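Local coordinates for protein beta-d-glucoside glucohydrolase (Hypocrea jecorina, PDB 3ZZ1) that probably hydrolyses terminal, non-reducing beta-D-glucosyl residues to release beta-D-glucose, a step of cellulose degradation, at residues A[369-374]-A[378-383]. Sequence-based numbering, arbitrary orientation.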
ATOM      1  N   ASN A 369      14.981 -16.180  -3.928  1.00 18.85           N
ATOM      2  CA  ASN A 369      14.251 -16.277  -2.660  1.00 18.20           C
ATOM      3  C   ASN A 369      13.737 -14.907  -2.214  1.00 17.62           C
ATOM      4  O   ASN A 369      14.420 -13.889  -2.387  1.00 17.40           O
ATOM      5  CB  ASN A 369      15.114 -16.915  -1.560  1.00 18.29           C
ATOM      6  CG  ASN A 369      15.288 -18.427  -1.738  1.00 19.27           C
ATOM      7  OD1 ASN A 369      16.190 -19.032  -1.146  1.00 20.09           O
ATOM      8  ND2 ASN A 369      14.429 -19.040  -2.548  1.00 18.70           N
ATOM      9  N   ASP A 370      12.529 -14.896  -1.648  1.00 16.93           N
ATOM     10  CA  ASP A 370      11.830 -13.668  -1.258  1.00 16.26           C
ATOM     11  C   ASP A 370      11.674 -12.704  -2.440  1.00 15.75           C
ATOM     12  O   ASP A 370      11.551 -11.494  -2.263  1.00 15.37           O
ATOM     13  CB  ASP A 370      12.527 -12.990  -0.068  1.00 16.40           C
ATOM     14  CG  ASP A 370      12.639 -13.900   1.149  1.00 16.88           C
ATOM     15  OD1 ASP A 370      11.956 -14.949   1.207  1.00 17.84           O
ATOM     16  OD2 ASP A 370      13.410 -13.556   2.061  1.00 17.83           O
ATOM     17  N   LYS A 371      11.669 -13.277  -3.645  1.00 15.22           N
ATOM     18  CA  LYS A 371      11.657 -12.539  -4.905  1.00 14.77           C
ATOM     19  C   LYS A 371      12.794 -11.517  -5.015  1.00 14.73           C
ATOM     20  O   LYS A 371      12.631 -10.448  -5.614  1.00 14.43           O
ATOM     21  CB  LYS A 371      10.281 -11.900  -5.163  1.00 14.84           C
ATOM     22  CG  LYS A 371       9.160 -12.912  -5.371  1.00 14.29           C
ATOM     23  CD  LYS A 371       9.373 -13.717  -6.646  1.00 15.20           C
ATOM     24  CE  LYS A 371       8.357 -14.841  -6.774  1.00 15.42           C
ATOM     25  NZ  LYS A 371       8.863 -16.117  -6.234  1.00 16.25           N
ATOM     26  N   GLY A 372      13.949 -11.867  -4.443  1.00 14.74           N
ATOM     27  CA  GLY A 372      15.138 -11.009  -4.463  1.00 14.85           C
ATOM     28  C   GLY A 372      15.885 -11.048  -5.787  1.00 15.12           C
ATOM     29  O   GLY A 372      17.070 -11.395  -5.833  1.00 15.15           O
ATOM     30  N   CYS A 373      15.180 -10.705  -6.865  1.00 15.10           N
ATOM     31  CA  CYS A 373      15.768 -10.618  -8.203  1.00 15.34           C
ATOM     32  C   CYS A 373      14.803  -9.935  -9.163  1.00 14.93           C
ATOM     33  O   CYS A 373      13.577 -10.000  -8.993  1.00 14.88           O
ATOM     34  CB  CYS A 373      16.176 -11.998  -8.748  1.00 15.41           C
ATOM     35  SG  CYS A 373      14.828 -13.012  -9.421  1.00 17.75           S
ATOM     36  N   ASP A 374      15.376  -9.257 -10.151  1.00 14.48           N
ATOM     37  CA  ASP A 374      14.620  -8.691 -11.253  1.00 14.10           C
ATOM     38  C   ASP A 374      15.062  -9.411 -12.525  1.00 13.76           C
ATOM     39  O   ASP A 374      15.737  -8.843 -13.383  1.00 13.98           O
ATOM     40  CB  ASP A 374      14.855  -7.177 -11.352  1.00 14.08           C
ATOM     41  CG  ASP A 374      13.979  -6.513 -12.400  1.00 14.26           C
ATOM     42  OD1 ASP A 374      12.979  -7.123 -12.834  1.00 15.13           O
ATOM     43  OD2 ASP A 374      14.294  -5.374 -12.798  1.00 15.02           O
ATOM     44  N   LEU A 378       8.712  -8.887 -14.233  1.00 11.66           N
ATOM     45  CA  LEU A 378       8.599  -8.438 -12.847  1.00 11.54           C
ATOM     46  C   LEU A 378       7.132  -8.296 -12.421  1.00 11.34           C
ATOM     47  O   LEU A 378       6.329  -7.695 -13.131  1.00 11.33           O
ATOM     48  CB  LEU A 378       9.316  -7.089 -12.691  1.00 11.41           C
ATOM     49  CG  LEU A 378       9.388  -6.453 -11.297  1.00 11.66           C
ATOM     50  CD1 LEU A 378      10.320  -7.233 -10.367  1.00 11.63           C
ATOM     51  CD2 LEU A 378       9.829  -5.010 -11.408  1.00 11.80           C
ATOM     52  N   GLY A 379       6.797  -8.833 -11.252  1.00 11.19           N
ATOM     53  CA  GLY A 379       5.432  -8.769 -10.740  1.00 11.18           C
ATOM     54  C   GLY A 379       5.285  -8.097  -9.385  1.00 11.15           C
ATOM     55  O   GLY A 379       4.172  -7.766  -8.967  1.00 11.24           O
ATOM     56  N   MET A 380       6.406  -7.905  -8.695  1.00 11.08           N
ATOM     57  CA  MET A 380       6.428  -7.301  -7.357  1.00 10.93           C
ATOM     58  C   MET A 380       7.866  -7.103  -6.891  1.00 10.81           C
ATOM     59  O   MET A 380       8.798  -7.634  -7.496  1.00 10.70           O
ATOM     60  CB  MET A 380       5.693  -8.187  -6.347  1.00 10.90           C
ATOM     61  CG  MET A 380       6.378  -9.528  -6.075  1.00 10.64           C
ATOM     62  SD  MET A 380       5.349 -10.658  -5.126  1.00 12.74           S
ATOM     63  CE  MET A 380       3.927 -10.819  -6.214  1.00 11.48           C
ATOM     64  N   GLY A 381       8.033  -6.366  -5.797  1.00 10.82           N
ATOM     65  CA  GLY A 381       9.347  -6.173  -5.190  1.00 11.11           C
ATOM     66  C   GLY A 381       9.754  -7.349  -4.324  1.00 11.17           C
ATOM     67  O   GLY A 381       9.107  -8.397  -4.336  1.00 11.39           O
ATOM     68  N   TRP A 382      10.828  -7.178  -3.559  1.00 11.35           N
ATOM     69  CA  TRP A 382      11.372  -8.274  -2.763  1.00 11.21           C
ATOM     70  C   TRP A 382      11.229  -8.086  -1.248  1.00 11.51           C
ATOM     71  O   TRP A 382      10.976  -6.981  -0.762  1.00 11.72           O
ATOM     72  CB  TRP A 382      12.827  -8.575  -3.153  1.00 11.24           C
ATOM     73  CG  TRP A 382      13.864  -7.548  -2.762  1.00 10.95           C
ATOM     74  CD1 TRP A 382      14.343  -7.296  -1.504  1.00 11.07           C
ATOM     75  CD2 TRP A 382      14.578  -6.671  -3.643  1.00 11.13           C
ATOM     76  NE1 TRP A 382      15.288  -6.300  -1.547  1.00 10.46           N
ATOM     77  CE2 TRP A 382      15.457  -5.902  -2.846  1.00 10.61           C
ATOM     78  CE3 TRP A 382      14.555  -6.454  -5.029  1.00 10.92           C
ATOM     79  CZ2 TRP A 382      16.307  -4.931  -3.388  1.00 11.32           C
ATOM     80  CZ3 TRP A 382      15.399  -5.490  -5.568  1.00 11.11           C
ATOM     81  CH2 TRP A 382      16.262  -4.736  -4.748  1.00 11.55           C
ATOM     82  N   GLY A 383      11.384  -9.185  -0.515  1.00 11.65           N
ATOM     83  CA  GLY A 383      11.374  -9.155   0.943  1.00 11.66           C
ATOM     84  C   GLY A 383      10.257  -9.995   1.509  1.00 11.89           C
ATOM     85  O   GLY A 383       9.765 -10.912   0.846  1.00 11.98           O
TER
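Backbone bonding between 369-374 and 378-383 rests on Asp-370 and Gly-383: Gly-383 N donates to Asp-370 O at 2.9 Å. The same oxygen takes a CA-H...O contact from Trp-382 CA at 3.3 Å, so two successive residues share one acceptor.

The van der Waals contacts centre on Trp-382. Its CB fits closely against Lys-371 O (3.1 Å) and meets Gly-372 CA at 3.6 Å, where Gly-372 centres an inverse gamma turn. With CG set between the backbone N and the carbonyl carbon (chi1 71°), the indole runs away from 369-374, and its NE1 is hydrogen-bonded to Glu-441 O. Lys-371 CB lies 3.8 Å from Gly-381 O; beyond it the chain bends at chi2 and chi4, and NZ is hydrogen-bonded to Asn-364 OD1.

At the other end, the Leu-378 side chain lies roughly perpendicular to that of Asp-374, with Leu-378 CD1 3.6 Å from Asp-374 OD1. The second carboxylate oxygen, OD2, is hydrogen-bonded to Thr-436 OG1.

The Asp-370 carboxylate is held from outside, OD2 by a hydrogen bond with Tyr-443 OH and OD1 by a salt bridge to Arg-67, and the disulfide Cys-368–Cys-373 closes the short loop that carries Asp-370 to Gly-372. The contact thus folds a largely buried loop back on itself, in the family 3 C-terminal domain, between strand 348-352 and helix 395-404, with Thr-436 in the neighbouring strand 430-437.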